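Local coordinates for protein choline dehydrogenase and related flavoproteins (PDB 3Q9T) that oxidises formate as a flavin-dependent oxidase of the glucose-methanol-choline oxidoreductase family, carrying 8-formyl-FAD as its cofactor, at residues L538-D542 with A543-P547. Sequence-based numbering, arbitrary orientation.
With FAY ([(2R,3S,4R,5R)-5-(6-amino-9H-purin-9-yl)-3,4-dihydroxytetrahydrofuran-2-yl]methyl (2R,3S,4S)-5-(8-formyl-7-methyl-2,4-dioxo-3,4-dihydrobenzo[g]pteridin-10(2H)-yl)-2,3,4-trihydroxypentyl dihydrogen diphosphate), chain D.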
ATOM      1  N   LEU A 538     -14.288  34.144 -10.815  1.00 17.38           N
ATOM      2  CA  LEU A 538     -13.472  33.023 -10.355  1.00 16.86           C
ATOM      3  C   LEU A 538     -13.048  32.155 -11.526  1.00 18.40           C
ATOM      4  O   LEU A 538     -13.888  31.619 -12.242  1.00 13.49           O
ATOM      5  CB  LEU A 538     -14.244  32.137  -9.358  1.00 18.14           C
ATOM      6  CG  LEU A 538     -13.457  30.929  -8.819  1.00 13.58           C
ATOM      7  CD1 LEU A 538     -12.119  31.383  -8.233  1.00  9.93           C
ATOM      8  CD2 LEU A 538     -14.250  30.116  -7.790  1.00 12.01           C
ATOM      9  N   ARG A 539     -11.742  31.996 -11.708  1.00 16.23           N
ATOM     10  CA  ARG A 539     -11.232  31.150 -12.776  1.00 17.73           C
ATOM     11  C   ARG A 539     -10.256  30.139 -12.193  1.00 18.27           C
ATOM     12  O   ARG A 539      -9.733  30.338 -11.097  1.00 16.29           O
ATOM     13  CB  ARG A 539     -10.552  32.001 -13.855  1.00 16.17           C
ATOM     14  CG  ARG A 539     -11.521  32.849 -14.666  1.00 23.59           C
ATOM     15  CD  ARG A 539     -10.796  33.917 -15.459  1.00 23.31           C
ATOM     16  NE  ARG A 539     -11.062  33.794 -16.881  1.00 41.39           N
ATOM     17  CZ  ARG A 539     -11.503  34.770 -17.675  1.00 34.11           C
ATOM     18  NH1 ARG A 539     -11.739  36.000 -17.219  1.00 20.61           N
ATOM     19  NH2 ARG A 539     -11.699  34.493 -18.948  1.00 21.89           N
ATOM     20  N   VAL A 540     -10.031  29.053 -12.920  1.00 16.63           N
ATOM     21  CA  VAL A 540      -9.025  28.077 -12.538  1.00 18.21           C
ATOM     22  C   VAL A 540      -7.985  28.006 -13.632  1.00 20.45           C
ATOM     23  O   VAL A 540      -8.332  27.878 -14.810  1.00 19.28           O
ATOM     24  CB  VAL A 540      -9.623  26.677 -12.342  1.00 15.85           C
ATOM     25  CG1 VAL A 540      -8.518  25.674 -12.033  1.00 17.44           C
ATOM     26  CG2 VAL A 540     -10.650  26.710 -11.228  1.00 15.47           C
ATOM     27  N   ALA A 541      -6.715  28.122 -13.243  1.00 17.38           N
ATOM     28  CA  ALA A 541      -5.623  27.972 -14.186  1.00 19.69           C
ATOM     29  C   ALA A 541      -4.561  27.071 -13.567  1.00 20.45           C
ATOM     30  O   ALA A 541      -3.799  27.494 -12.700  1.00 20.50           O
ATOM     31  CB  ALA A 541      -5.050  29.347 -14.616  1.00 14.04           C
ATOM     32  N   ASP A 542      -4.573  25.806 -13.997  1.00 15.64           N
ATOM     33  CA  ASP A 542      -3.619  24.789 -13.568  1.00 17.90           C
ATOM     34  C   ASP A 542      -4.003  23.441 -14.193  1.00 19.74           C
ATOM     35  O   ASP A 542      -4.973  23.360 -14.970  1.00 19.16           O
ATOM     36  CB  ASP A 542      -3.505  24.710 -12.029  1.00 17.86           C
ATOM     37  CG  ASP A 542      -4.779  24.228 -11.359  1.00 19.05           C
ATOM     38  OD1 ASP A 542      -5.511  23.433 -11.977  1.00 18.65           O
ATOM     39  OD2 ASP A 542      -5.051  24.642 -10.202  1.00 20.62           O
ATOM     40  N   ALA A 543      -3.278  22.384 -13.834  1.00 16.79           N
ATOM     41  CA  ALA A 543      -3.462  21.079 -14.483  1.00 19.72           C
ATOM     42  C   ALA A 543      -4.843  20.427 -14.279  1.00 19.91           C
ATOM     43  O   ALA A 543      -5.163  19.435 -14.944  1.00 13.96           O
ATOM     44  CB  ALA A 543      -2.356  20.126 -14.080  1.00 16.58           C
ATOM     45  N   SER A 544      -5.668  20.966 -13.382  1.00 11.63           N
ATOM     46  CA  SER A 544      -6.972  20.329 -13.119  1.00 12.37           C
ATOM     47  C   SER A 544      -7.959  20.662 -14.215  1.00 13.65           C
ATOM     48  O   SER A 544      -9.032  20.071 -14.349  1.00 14.98           O
ATOM     49  CB  SER A 544      -7.520  20.733 -11.746  1.00 23.75           C
ATOM     50  OG  SER A 544      -7.552  22.132 -11.590  1.00 21.19           O
ATOM     51  N   VAL A 545      -7.548  21.633 -15.009  1.00 17.45           N
ATOM     52  CA  VAL A 545      -8.329  22.174 -16.082  1.00 17.13           C
ATOM     53  C   VAL A 545      -8.263  21.259 -17.306  1.00 16.25           C
ATOM     54  O   VAL A 545      -9.217  21.172 -18.086  1.00 20.63           O
ATOM     55  CB  VAL A 545      -7.788  23.590 -16.370  1.00 19.92           C
ATOM     56  CG1 VAL A 545      -7.568  23.835 -17.836  1.00 17.21           C
ATOM     57  CG2 VAL A 545      -8.676  24.629 -15.713  1.00 18.32           C
ATOM     58  N   ILE A 546      -7.141  20.555 -17.436  1.00 14.23           N
ATOM     59  CA  ILE A 546      -6.841  19.682 -18.581  1.00 17.34           C
ATOM     60  C   ILE A 546      -7.835  18.536 -18.773  1.00 15.81           C
ATOM     61  O   ILE A 546      -7.970  17.672 -17.910  1.00 17.30           O
ATOM     62  CB  ILE A 546      -5.405  19.140 -18.470  1.00 13.09           C
ATOM     63  CG1 ILE A 546      -4.418  20.312 -18.519  1.00 17.09           C
ATOM     64  CG2 ILE A 546      -5.106  18.142 -19.573  1.00 14.35           C
ATOM     65  CD1 ILE A 546      -2.961  19.933 -18.156  1.00 14.69           C
ATOM     66  N   PRO A 547      -8.550  18.541 -19.908  1.00 20.16           N
ATOM     67  CA  PRO A 547      -9.659  17.605 -20.147  1.00 18.27           C
ATOM     68  C   PRO A 547      -9.256  16.241 -20.760  1.00 20.64           C
ATOM     69  O   PRO A 547     -10.014  15.286 -20.650  1.00 19.96           O
ATOM     70  CB  PRO A 547     -10.552  18.378 -21.119  1.00 13.60           C
ATOM     71  CG  PRO A 547      -9.577  19.207 -21.904  1.00 13.49           C
ATOM     72  CD  PRO A 547      -8.436  19.557 -20.973  1.00 15.73           C
TER
HETATM   73  P   FAY D 600       0.292  23.279 -11.582  1.00 20.09           P
HETATM   74  N1  FAY D 600       6.131  17.619 -16.173  1.00 18.46           N
HETATM   75  C2  FAY D 600       6.995  17.792 -17.252  1.00 22.42           C
HETATM   76  O2  FAY D 600       6.620  18.394 -18.251  1.00 21.13           O
HETATM   77  N3  FAY D 600       8.357  17.731 -17.047  1.00 25.79           N
HETATM   78  C4  FAY D 600       8.833  16.968 -16.009  1.00 28.72           C
HETATM   79  O4  FAY D 600       9.869  16.307 -16.212  1.00 23.69           O
HETATM   80  N5  FAY D 600       8.425  16.029 -13.854  1.00 21.58           N
HETATM   81  C6  FAY D 600       8.282  15.562 -11.556  1.00 24.40           C
HETATM   82  C7  FAY D 600       7.652  15.677 -10.329  1.00 21.72           C
HETATM   83  C8  FAY D 600       6.423  16.339 -10.246  1.00 20.79           C
HETATM   84  O8  FAY D 600       4.911  17.352  -8.770  1.00 19.63           O
HETATM   85  C9  FAY D 600       5.909  16.985 -11.379  1.00 16.48           C
HETATM   86  PA  FAY D 600       1.574  23.317  -9.060  1.00 14.25           P
HETATM   87  C1' FAY D 600       4.605  18.101 -13.765  1.00 24.93           C
HETATM   88  C10 FAY D 600       6.596  17.082 -14.996  1.00 18.45           C
HETATM   89  N10 FAY D 600       5.885  17.263 -13.806  1.00 19.96           N
HETATM   90  N1A FAY D 600      -2.652  26.959   0.346  1.00 15.27           N
HETATM   91  O1A FAY D 600       1.785  22.234  -8.055  1.00 23.36           O
HETATM   92  C1B FAY D 600       0.239  25.851  -3.895  1.00 19.89           C
HETATM   93  O1P FAY D 600       0.361  24.774 -11.778  1.00 19.08           O
HETATM   94  C2' FAY D 600       4.909  19.613 -13.645  1.00 17.40           C
HETATM   95  O2' FAY D 600       5.891  19.764 -12.684  1.00 19.25           O
HETATM   96  C2A FAY D 600      -1.700  27.758  -0.258  1.00 16.55           C
HETATM   97  O2A FAY D 600       2.787  23.634  -9.879  1.00 19.13           O
HETATM   98  C2B FAY D 600       1.358  24.831  -4.003  1.00 19.89           C
HETATM   99  O2B FAY D 600       2.349  24.980  -3.003  1.00 15.16           O
HETATM  100  O2P FAY D 600      -1.023  22.721 -12.095  1.00 19.13           O
HETATM  101  C3' FAY D 600       3.788  20.676 -13.399  1.00 28.07           C
HETATM  102  O3' FAY D 600       4.127  21.729 -12.499  1.00 19.81           O
HETATM  103  N3A FAY D 600      -1.018  27.313  -1.379  1.00 19.60           N
HETATM  104  C3B FAY D 600       1.914  25.143  -5.375  1.00 19.81           C
HETATM  105  O3B FAY D 600       2.804  26.226  -5.262  1.00 17.67           O
HETATM  106  O3P FAY D 600       0.354  22.931 -10.010  1.00 18.13           O
HETATM  107  C4' FAY D 600       2.454  20.128 -12.958  1.00 24.13           C
HETATM  108  O4' FAY D 600       2.145  19.081 -13.875  1.00 20.95           O
HETATM  109  C4A FAY D 600      -1.292  26.085  -1.889  1.00 19.34           C
HETATM  110  C4B FAY D 600       0.714  25.639  -6.144  1.00 18.64           C
HETATM  111  O4B FAY D 600      -0.297  25.921  -5.192  1.00 18.15           O
HETATM  112  C4X FAY D 600       7.933  16.640 -14.979  1.00 26.10           C
HETATM  113  C5' FAY D 600       1.375  21.238 -12.953  1.00 26.42           C
HETATM  114  O5' FAY D 600       1.559  22.466 -12.233  1.00 23.62           O
HETATM  115  C5A FAY D 600      -2.255  25.270  -1.299  1.00 21.79           C
HETATM  116  C5B FAY D 600       0.244  24.614  -7.157  1.00 17.68           C
HETATM  117  O5B FAY D 600       1.125  24.656  -8.253  1.00 19.03           O
HETATM  118  C5X FAY D 600       7.654  16.016 -12.712  1.00 28.26           C
HETATM  119  C6A FAY D 600      -2.940  25.705  -0.166  1.00 25.55           C
HETATM  120  N6A FAY D 600      -3.793  24.883   0.460  1.00 22.15           N
HETATM  121  N7A FAY D 600      -2.322  24.125  -2.010  1.00 20.75           N
HETATM  122  C7M FAY D 600       8.227  14.913  -9.160  1.00 18.34           C
HETATM  123  C8A FAY D 600      -1.446  24.190  -3.034  1.00 14.35           C
HETATM  124  C8M FAY D 600       5.972  16.785  -8.909  1.00 20.01           C
HETATM  125  C9A FAY D 600       6.486  16.793 -12.633  1.00 19.63           C
HETATM  126  N9A FAY D 600      -0.801  25.390  -2.967  1.00 22.10           N
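At the diphosphate-binding part of the flavin pocket, Asp542 and Ser544 form an Asx turn nested in a beta turn of residues 542-545. Asp542 OD1 accepts a hydrogen bond from Ser544 N at 2.8 Å, met on the anti side of the carboxylate and 26° out of its plane. Ser544 OG donates a second bond to Asp542 OD1, at a short 2.5 Å. In Asp542 a chi1 of 66° puts CG between the backbone N and the carbonyl carbon and brings OD1 toward the amide and hydroxyl of Ser544. The beta turn is closed by Val545 N, which donates to Asp542 O at 3.1 Å. The turn presents the Ala543 amide to the cofactor, and N of Ala543 reaches FAY O2P at 2.9 Å along a nearly straight bond (166°). The side chains of Val540 and Val545 lie alongside in opposite directions, with Val540 CG1 3.8 Å from Val545 CG2. The other carboxylate oxygen of Asp542 is gripped by Thr271 OG1 and Gly267 N, which together with Ser544 should fix the rotation of the group. Strand 538-540 edges the parallel Rossmann-type sheet beside strand 261-264; from its end the turn passes helix 267-277, whose Thr271 touches Val540 and Ser544, and the chain continues toward helix 555-572.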